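Local coordinates for conserved domain protein (Streptococcus pneumoniae, PDB 2I7R) that is of unknown function but belongs to the glyoxalase/bleomycin resistance protein/dioxygenase superfamily, a group that includes metal-dependent enzymes and antibiotic-binding proteins, at residues A[19-27]-A[104-114]; A[72-80]-A[91-102]. One frame throughout, in Å; residues are numbered along the deposited sequence.

Contact 1: A[19-27]-A[104-114]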
loop_
_atom_site.group_PDB
_atom_site.type_symbol
_atom_site.label_atom_id
_atom_site.label_comp_id
_atom_site.label_asym_id
_atom_site.label_seq_id
_atom_site.Cartn_x
_atom_site.Cartn_y
_atom_site.Cartn_z
ATOM N N VAL A 19 -15.455 3.480 -6.523
ATOM C CA VAL A 19 -14.124 3.749 -6.005
ATOM C C VAL A 19 -13.158 3.865 -7.198
ATOM O O VAL A 19 -12.319 4.752 -7.230
ATOM C CB VAL A 19 -13.710 2.677 -4.932
ATOM C CG1 VAL A 19 -12.283 2.902 -4.411
ATOM C CG2 VAL A 19 -14.708 2.691 -3.789
ATOM N N CYS A 20 -13.349 3.008 -8.205
ATOM C CA CYS A 20 -12.514 2.989 -9.415
ATOM C C CYS A 20 -12.656 4.293 -10.167
ATOM O O CYS A 20 -11.639 4.944 -10.483
ATOM C CB CYS A 20 -12.827 1.795 -10.352
ATOM S SG CYS A 20 -11.802 1.843 -11.847
ATOM N N ALA A 21 -13.907 4.665 -10.455
ATOM C CA ALA A 21 -14.215 5.906 -11.170
ATOM C C ALA A 21 -13.599 7.137 -10.466
ATOM O O ALA A 21 -12.987 8.002 -11.095
ATOM C CB ALA A 21 -15.709 6.062 -11.309
ATOM N N ASP A 22 -13.732 7.185 -9.144
ATOM C CA ASP A 22 -13.167 8.281 -8.343
ATOM C C ASP A 22 -11.630 8.336 -8.413
ATOM O O ASP A 22 -11.046 9.403 -8.544
ATOM C CB ASP A 22 -13.596 8.148 -6.882
ATOM C CG ASP A 22 -15.077 8.416 -6.667
ATOM O OD1 ASP A 22 -15.741 8.889 -7.607
ATOM O OD2 ASP A 22 -15.568 8.143 -5.552
ATOM N N LEU A 23 -11.003 7.177 -8.273
ATOM C CA LEU A 23 -9.549 7.031 -8.370
ATOM C C LEU A 23 -9.004 7.441 -9.748
ATOM O O LEU A 23 -7.979 8.091 -9.822
ATOM C CB LEU A 23 -9.150 5.595 -8.010
ATOM C CG LEU A 23 -7.958 5.353 -7.076
ATOM C CD1 LEU A 23 -7.754 6.431 -5.985
ATOM C CD2 LEU A 23 -7.984 3.916 -6.470
ATOM N N GLU A 24 -9.725 7.122 -10.833
ATOM C CA GLU A 24 -9.354 7.614 -12.179
ATOM C C GLU A 24 -9.307 9.146 -12.314
ATOM O O GLU A 24 -8.395 9.671 -12.941
ATOM C CB GLU A 24 -10.270 7.020 -13.255
ATOM C CG GLU A 24 -10.339 5.506 -13.199
ATOM C CD GLU A 24 -11.195 4.883 -14.294
ATOM O OE1 GLU A 24 -12.326 5.358 -14.554
ATOM O OE2 GLU A 24 -10.719 3.889 -14.884
ATOM N N HIS A 25 -10.287 9.861 -11.743
ATOM C CA HIS A 25 -10.253 11.326 -11.771
ATOM C C HIS A 25 -9.084 11.839 -10.938
ATOM O O HIS A 25 -8.344 12.723 -11.372
ATOM C CB HIS A 25 -11.563 11.944 -11.283
ATOM C CG HIS A 25 -12.722 11.673 -12.177
ATOM N ND1 HIS A 25 -13.761 10.845 -11.816
ATOM C CD2 HIS A 25 -13.006 12.110 -13.426
ATOM C CE1 HIS A 25 -14.639 10.786 -12.803
ATOM N NE2 HIS A 25 -14.206 11.552 -13.788
ATOM N N ILE A 26 -8.893 11.264 -9.754
ATOM C CA ILE A 26 -7.791 11.715 -8.910
ATOM C C ILE A 26 -6.417 11.469 -9.546
ATOM O O ILE A 26 -5.541 12.324 -9.477
ATOM C CB ILE A 26 -7.856 11.070 -7.544
ATOM C CG1 ILE A 26 -9.046 11.648 -6.769
ATOM C CG2 ILE A 26 -6.504 11.261 -6.797
ATOM C CD1 ILE A 26 -9.514 10.780 -5.665
ATOM N N LEU A 27 -6.236 10.305 -10.158
ATOM C CA LEU A 27 -4.958 9.918 -10.708
ATOM C C LEU A 27 -4.796 10.447 -12.129
ATOM O O LEU A 27 -3.684 10.466 -12.679
ATOM C CB LEU A 27 -4.840 8.399 -10.722
ATOM C CG LEU A 27 -4.675 7.663 -9.387
ATOM C CD1 LEU A 27 -4.830 6.153 -9.612
ATOM C CD2 LEU A 27 -3.323 8.053 -8.720
ATOM N N VAL A 104 -4.137 14.491 -0.441
ATOM C CA VAL A 104 -5.529 14.588 -0.906
ATOM C C VAL A 104 -6.390 13.444 -0.371
ATOM O O VAL A 104 -5.891 12.356 -0.135
ATOM C CB VAL A 104 -5.637 14.716 -2.468
ATOM C CG1 VAL A 104 -4.511 15.583 -2.991
ATOM C CG2 VAL A 104 -5.583 13.387 -3.137
ATOM N N GLN A 105 -7.672 13.716 -0.150
ATOM C CA GLN A 105 -8.573 12.702 0.346
ATOM C C GLN A 105 -8.950 11.862 -0.845
ATOM O O GLN A 105 -9.486 12.398 -1.820
ATOM C CB GLN A 105 -9.832 13.326 0.966
ATOM C CG GLN A 105 -10.776 12.311 1.637
ATOM C CD GLN A 105 -10.062 11.500 2.726
ATOM O OE1 GLN A 105 -9.645 12.028 3.772
ATOM N NE2 GLN A 105 -9.898 10.216 2.469
ATOM N N GLY A 106 -8.647 10.569 -0.804
ATOM C CA GLY A 106 -9.108 9.681 -1.895
ATOM C C GLY A 106 -10.423 9.030 -1.495
ATOM O O GLY A 106 -10.907 9.267 -0.365
ATOM N N PRO A 107 -11.032 8.211 -2.401
ATOM C CA PRO A 107 -12.317 7.561 -2.035
ATOM C C PRO A 107 -12.125 6.475 -0.999
ATOM O O PRO A 107 -11.002 5.977 -0.852
ATOM C CB PRO A 107 -12.785 6.953 -3.358
ATOM C CG PRO A 107 -11.505 6.634 -4.087
ATOM C CD PRO A 107 -10.604 7.831 -3.764
ATOM N N ALA A 108 -13.190 6.106 -0.269
ATOM C CA ALA A 108 -13.155 4.922 0.616
ATOM C C ALA A 108 -12.158 4.998 1.752
ATOM O O ALA A 108 -11.618 3.964 2.188
ATOM C CB ALA A 108 -12.931 3.627 -0.186
ATOM N N GLY A 109 -11.920 6.208 2.263
ATOM C CA GLY A 109 -10.971 6.369 3.364
ATOM C C GLY A 109 -9.519 6.517 2.896
ATOM O O GLY A 109 -8.650 6.803 3.728
ATOM N N LEU A 110 -9.232 6.336 1.594
ATOM C CA LEU A 110 -7.816 6.387 1.130
ATOM C C LEU A 110 -7.342 7.817 1.163
ATOM O O LEU A 110 -8.145 8.713 0.922
ATOM C CB LEU A 110 -7.619 5.876 -0.290
ATOM C CG LEU A 110 -8.043 4.419 -0.494
ATOM C CD1 LEU A 110 -8.305 4.145 -1.932
ATOM C CD2 LEU A 110 -7.017 3.527 0.108
ATOM N N VAL A 111 -6.055 7.992 1.448
ATOM C CA VAL A 111 -5.360 9.278 1.431
ATOM C C VAL A 111 -4.154 9.142 0.483
ATOM O O VAL A 111 -3.394 8.164 0.527
ATOM C CB VAL A 111 -4.854 9.697 2.866
ATOM C CG1 VAL A 111 -3.980 10.983 2.806
ATOM C CG2 VAL A 111 -6.044 9.820 3.924
ATOM N N LEU A 112 -3.995 10.118 -0.385
ATOM C CA LEU A 112 -2.942 10.045 -1.395
ATOM C C LEU A 112 -2.014 11.227 -1.191
ATOM O O LEU A 112 -2.469 12.327 -0.841
ATOM C CB LEU A 112 -3.511 10.019 -2.825
ATOM C CG LEU A 112 -4.169 8.668 -3.215
ATOM C CD1 LEU A 112 -5.570 8.569 -2.653
ATOM C CD2 LEU A 112 -4.206 8.457 -4.749
ATOM N N ASP A 113 -0.724 10.983 -1.401
ATOM C CA ASP A 113 0.271 12.061 -1.418
ATOM C C ASP A 113 0.924 12.096 -2.785
ATOM O O ASP A 113 1.496 11.106 -3.225
ATOM C CB ASP A 113 1.316 11.827 -0.318
ATOM C CG ASP A 113 2.452 12.842 -0.338
ATOM O OD1 ASP A 113 2.224 13.994 -0.734
ATOM O OD2 ASP A 113 3.572 12.480 0.050
ATOM N N PHE A 114 0.782 13.224 -3.478
ATOM C CA PHE A 114 1.565 13.496 -4.679
ATOM C C PHE A 114 2.792 14.331 -4.255
ATOM O O PHE A 114 2.642 15.451 -3.769
ATOM C CB PHE A 114 0.707 14.226 -5.717
ATOM C CG PHE A 114 -0.515 13.445 -6.154
ATOM C CD1 PHE A 114 -0.451 12.591 -7.247
ATOM C CD2 PHE A 114 -1.717 13.554 -5.461
ATOM C CE1 PHE A 114 -1.585 11.873 -7.667
ATOM C CE2 PHE A 114 -2.864 12.840 -5.867
ATOM C CZ PHE A 114 -2.801 11.995 -6.961
#
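Ile-26 points the end of its longer branch at the Pro-107 ring, Ile-26 CD1 lying 3.7 Å from Pro-107 CD, and this pair marks the dense part of the contact. The same methyl rests on the backbone of Gly-106. The other branch, CG2, set anti to the backbone N (CG1 at chi1 -70°), goes instead to the edge of the Phe-114 ring, 3.8 Å from its CZ and in the ring plane. The Leu-23 side chain crosses that of Pro-107 at about a right angle, Leu-23 CD1 3.9 Å from Pro-107 CD, while Leu-27 CD2 meets Leu-112 CD2 at 4.1 Å. Ile-26, these leucines and Phe-114 are buried. Helix 16-27 also touches strands 38-43 and 46-51, so it sits between that sheet and the hairpin of strands 100-105 and 111-116, in the vicinal oxygen chelate fold expected of the glyoxalase clan; its short segment runs 18° from strand 111-114. The solvent side is formed by partly exposed residues, though some still pack closely. Val-19 CG1 meets Pro-107 CG at 3.8 Å, Val-19 CG2 stands 4.1 Å from Ala-108 CB, and Asp-22 offers Pro-107 the flank of its side chain, with Asp-22 OD2 3.7 Å from Pro-107 CB.

Contact 2: A[72-80]-A[91-102]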
loop_
_atom_site.group_PDB
_atom_site.type_symbol
_atom_site.label_atom_id
_atom_site.label_comp_id
_atom_site.label_asym_id
_atom_site.label_seq_id
_atom_site.Cartn_x
_atom_site.Cartn_y
_atom_site.Cartn_z
ATOM N N GLU A 72 6.456 14.547 -11.202
ATOM C CA GLU A 72 7.358 15.613 -11.646
ATOM C C GLU A 72 6.906 17.012 -11.213
ATOM O O GLU A 72 7.733 17.857 -10.884
ATOM C CB GLU A 72 7.569 15.556 -13.173
ATOM C CG GLU A 72 8.471 14.365 -13.667
ATOM C CD GLU A 72 9.938 14.760 -14.023
ATOM O OE1 GLU A 72 10.279 15.974 -14.071
ATOM O OE2 GLU A 72 10.758 13.838 -14.282
ATOM N N ASP A 73 5.594 17.247 -11.194
ATOM C CA ASP A 73 5.065 18.580 -10.885
ATOM C C ASP A 73 3.896 18.489 -9.907
ATOM O O ASP A 73 2.776 18.149 -10.307
ATOM C CB ASP A 73 4.653 19.307 -12.192
ATOM C CG ASP A 73 4.453 20.824 -12.012
ATOM O OD1 ASP A 73 4.171 21.300 -10.902
ATOM O OD2 ASP A 73 4.557 21.554 -13.022
ATOM N N VAL A 74 4.167 18.820 -8.638
ATOM C CA VAL A 74 3.194 18.752 -7.566
ATOM C C VAL A 74 2.112 19.818 -7.701
ATOM O O VAL A 74 0.912 19.555 -7.493
ATOM C CB VAL A 74 3.875 18.823 -6.168
ATOM C CG1 VAL A 74 2.853 18.880 -5.032
ATOM C CG2 VAL A 74 4.798 17.628 -5.982
ATOM N N ASP A 75 2.545 21.012 -8.086
ATOM C CA ASP A 75 1.677 22.171 -8.219
ATOM C C ASP A 75 0.715 22.054 -9.384
ATOM O O ASP A 75 -0.439 22.417 -9.241
ATOM C CB ASP A 75 2.524 23.444 -8.297
ATOM C CG ASP A 75 3.400 23.608 -7.063
ATOM O OD1 ASP A 75 2.903 24.189 -6.086
ATOM O OD2 ASP A 75 4.540 23.084 -7.049
ATOM N N GLN A 76 1.164 21.498 -10.499
ATOM C CA GLN A 76 0.237 21.175 -11.581
ATOM C C GLN A 76 -0.858 20.144 -11.171
ATOM O O GLN A 76 -2.024 20.331 -11.521
ATOM C CB GLN A 76 0.961 20.785 -12.875
ATOM C CG GLN A 76 0.034 20.799 -14.123
ATOM C CD GLN A 76 -0.787 22.127 -14.297
ATOM O OE1 GLN A 76 -0.216 23.240 -14.397
ATOM N NE2 GLN A 76 -2.142 21.996 -14.336
ATOM N N ASN A 77 -0.491 19.085 -10.430
ATOM C CA ASN A 77 -1.482 18.164 -9.873
ATOM C C ASN A 77 -2.448 18.880 -8.957
ATOM O O ASN A 77 -3.656 18.648 -9.008
ATOM C CB ASN A 77 -0.814 16.995 -9.136
ATOM C CG ASN A 77 -0.325 15.926 -10.088
ATOM O OD1 ASN A 77 -1.107 15.115 -10.573
ATOM N ND2 ASN A 77 0.966 15.950 -10.391
ATOM N N TYR A 78 -1.910 19.780 -8.143
ATOM C CA TYR A 78 -2.719 20.616 -7.267
ATOM C C TYR A 78 -3.817 21.361 -7.988
ATOM O O TYR A 78 -4.978 21.257 -7.613
ATOM C CB TYR A 78 -1.844 21.608 -6.507
ATOM C CG TYR A 78 -2.563 22.394 -5.455
ATOM C CD1 TYR A 78 -3.424 21.764 -4.566
ATOM C CD2 TYR A 78 -2.369 23.777 -5.333
ATOM C CE1 TYR A 78 -4.062 22.458 -3.575
ATOM C CE2 TYR A 78 -3.013 24.501 -4.333
ATOM C CZ TYR A 78 -3.867 23.821 -3.458
ATOM O OH TYR A 78 -4.513 24.485 -2.438
ATOM N N LYS A 79 -3.433 22.104 -9.017
ATOM C CA LYS A 79 -4.366 22.876 -9.822
ATOM C C LYS A 79 -5.443 21.961 -10.422
ATOM O O LYS A 79 -6.632 22.279 -10.381
ATOM C CB LYS A 79 -3.627 23.624 -10.947
ATOM C CG LYS A 79 -4.532 24.589 -11.752
ATOM C CD LYS A 79 -4.022 24.805 -13.179
ATOM C CE LYS A 79 -2.925 25.869 -13.211
ATOM N NZ LYS A 79 -3.060 26.687 -14.477
ATOM N N ARG A 80 -5.001 20.837 -10.972
ATOM C CA ARG A 80 -5.882 19.868 -11.589
ATOM C C ARG A 80 -6.931 19.411 -10.580
ATOM O O ARG A 80 -8.157 19.444 -10.860
ATOM C CB ARG A 80 -5.065 18.681 -12.133
ATOM C CG ARG A 80 -5.866 17.614 -12.847
ATOM C CD ARG A 80 -4.983 16.481 -13.351
ATOM N NE ARG A 80 -4.198 15.823 -12.303
ATOM C CZ ARG A 80 -4.675 14.952 -11.402
ATOM N NH1 ARG A 80 -5.977 14.625 -11.378
ATOM N NH2 ARG A 80 -3.839 14.424 -10.487
ATOM N N GLY A 91 -2.146 21.425 1.409
ATOM C CA GLY A 91 -1.862 22.085 0.094
ATOM C C GLY A 91 -0.397 21.892 -0.148
ATOM O O GLY A 91 0.265 21.310 0.730
ATOM N N PRO A 92 0.139 22.297 -1.328
ATOM C CA PRO A 92 1.565 21.946 -1.455
ATOM C C PRO A 92 2.418 22.598 -0.353
ATOM O O PRO A 92 2.200 23.746 0.003
ATOM C CB PRO A 92 1.947 22.426 -2.865
ATOM C CG PRO A 92 0.630 22.579 -3.597
ATOM C CD PRO A 92 -0.357 22.987 -2.528
ATOM N N THR A 93 3.295 21.812 0.248
ATOM C CA THR A 93 4.255 22.322 1.200
ATOM C C THR A 93 5.578 21.627 0.961
ATOM O O THR A 93 5.642 20.613 0.274
ATOM C CB THR A 93 3.788 22.172 2.663
ATOM O OG1 THR A 93 3.485 20.803 2.955
ATOM C CG2 THR A 93 2.560 23.020 2.934
ATOM N N VAL A 94 6.651 22.189 1.494
ATOM C CA VAL A 94 7.972 21.641 1.238
ATOM C C VAL A 94 8.732 21.481 2.552
ATOM O O VAL A 94 8.531 22.246 3.490
ATOM C CB VAL A 94 8.741 22.524 0.203
ATOM C CG1 VAL A 94 9.107 23.881 0.800
ATOM C CG2 VAL A 94 9.942 21.833 -0.307
ATOM N N THR A 95 9.577 20.463 2.633
ATOM C CA THR A 95 10.445 20.333 3.778
ATOM C C THR A 95 11.733 21.104 3.513
ATOM O O THR A 95 12.075 21.398 2.365
ATOM C CB THR A 95 10.801 18.854 4.094
ATOM O OG1 THR A 95 11.634 18.299 3.060
ATOM C CG2 THR A 95 9.536 18.019 4.279
ATOM N N ASP A 96 12.466 21.403 4.574
ATOM C CA ASP A 96 13.753 22.049 4.408
ATOM C C ASP A 96 14.703 21.284 3.474
ATOM O O ASP A 96 15.664 21.874 2.968
ATOM C CB ASP A 96 14.417 22.373 5.758
ATOM C CG ASP A 96 15.699 23.217 5.576
ATOM O OD1 ASP A 96 15.606 24.338 4.991
ATOM O OD2 ASP A 96 16.798 22.721 5.965
ATOM N N TRP A 97 14.434 19.997 3.212
ATOM C CA TRP A 97 15.279 19.222 2.285
ATOM C C TRP A 97 14.708 19.159 0.891
ATOM O O TRP A 97 15.171 18.398 0.073
ATOM C CB TRP A 97 15.626 17.806 2.842
ATOM C CG TRP A 97 16.267 17.927 4.169
ATOM C CD1 TRP A 97 17.602 17.952 4.431
ATOM C CD2 TRP A 97 15.602 18.125 5.414
ATOM N NE1 TRP A 97 17.813 18.136 5.767
ATOM C CE2 TRP A 97 16.605 18.253 6.400
ATOM C CE3 TRP A 97 14.250 18.190 5.800
ATOM C CZ2 TRP A 97 16.311 18.459 7.739
ATOM C CZ3 TRP A 97 13.948 18.402 7.137
ATOM C CH2 TRP A 97 14.981 18.537 8.095
ATOM N N GLY A 98 13.690 19.965 0.611
ATOM C CA GLY A 98 13.141 20.061 -0.748
ATOM C C GLY A 98 12.083 19.031 -1.113
ATOM O O GLY A 98 11.818 18.793 -2.300
ATOM N N THR A 99 11.485 18.394 -0.116
ATOM C CA THR A 99 10.443 17.430 -0.414
ATOM C C THR A 99 9.137 18.153 -0.440
ATOM O O THR A 99 8.655 18.587 0.582
ATOM C CB THR A 99 10.414 16.267 0.573
ATOM O OG1 THR A 99 11.685 15.597 0.500
ATOM C CG2 THR A 99 9.218 15.271 0.215
ATOM N N GLU A 100 8.591 18.334 -1.633
ATOM C CA GLU A 100 7.323 19.031 -1.758
ATOM C C GLU A 100 6.210 17.968 -1.809
ATOM O O GLU A 100 6.345 16.963 -2.502
ATOM C CB GLU A 100 7.302 19.893 -3.015
ATOM C CG GLU A 100 6.111 20.846 -3.082
ATOM C CD GLU A 100 5.869 21.382 -4.486
ATOM O OE1 GLU A 100 6.648 21.096 -5.442
ATOM O OE2 GLU A 100 4.885 22.122 -4.622
ATOM N N SER A 101 5.136 18.188 -1.063
ATOM C CA SER A 101 4.025 17.250 -1.084
ATOM C C SER A 101 2.655 17.912 -1.062
ATOM O O SER A 101 2.516 19.069 -0.751
ATOM C CB SER A 101 4.144 16.237 0.060
ATOM O OG SER A 101 3.858 16.859 1.287
ATOM N N LEU A 102 1.665 17.113 -1.410
ATOM C CA LEU A 102 0.272 17.507 -1.543
ATOM C C LEU A 102 -0.517 16.272 -1.108
ATOM O O LEU A 102 -0.416 15.205 -1.728
ATOM C CB LEU A 102 -0.047 17.827 -3.007
ATOM C CG LEU A 102 -1.505 17.991 -3.441
ATOM C CD1 LEU A 102 -2.132 19.200 -2.717
ATOM C CD2 LEU A 102 -1.599 18.125 -4.976
#
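A helix laid against a beta-sheet forms this contact: helix 74-84 lies against the sheet of strands 88-94 and 100-105, and the short axes of 74-80 and 100-102 run 16° from parallel, 8.7 Å apart. Tyr-78 provides the flat surface. Pro-92 CD sits over one face of its ring, 3.5 Å from the Tyr-78 centroid and 9° off the ring normal, a CH-pi contact centred on the ring. Having CG anti to the backbone N (chi1 -173°) carries the ring out alongside Pro-92, at the corner where the chain turns. Leu-102 approaches the same ring obliquely, Leu-102 CD1 coming within 3.4 Å of Tyr-78 CD1, and its CD2 lies against the backbone of Tyr-78, 3.6 Å from Tyr-78 CA. One turn earlier, Val-74 slides past Leu-102 in the opposite direction, with Val-74 CG1 3.7 Å from Leu-102 CB.

The outer side is polar. The extended side chain of Glu-100 runs past Val-74 in the opposite direction, Glu-100 CD near Val-74 CB, and brings its carboxylate to that of Asp-75, Glu-100 OE2 lying 2.6 Å from Asp-75 OD2. Oxygens this close suggest that one acid holds a proton, though which one is not settled; a salt bridge from Glu-100 OE1 to Arg-116 would offset part of the charge. The other oxygen of Asp-75 faces the proline, Asp-75 OD1 standing 3.7 Å from Pro-92 CG. Asp-73 caps the helix, its OD1 accepting from Gln-76 N at 3.0 Å, from above the carboxylate plane. Helix-on-sheet packing of this kind is typical of the vicinal oxygen chelate fold.

How the contacts relate
Contact 1 and contact 2 have centres about 17 Å apart and share strand 100-105, so both helices pack against the same sheet. Contact 2 is nested in the chain loop that contact 1 closes. The two meet directly: Arg-80 NH2 lies 2.9 Å from Ile-26 O, a probable hydrogen bond linking the end of the helix of contact 1 to that of contact 2, and Asn-77 OD1 takes a bond from the same nitrogen. Within the sheet, Phe-114 N and Leu-102 O, 2.9 Å apart, probably pair across the neighbouring strands. Contact 1 lies near the centre of the chain, about 5 Å between centres, against about 16 Å for contact 2.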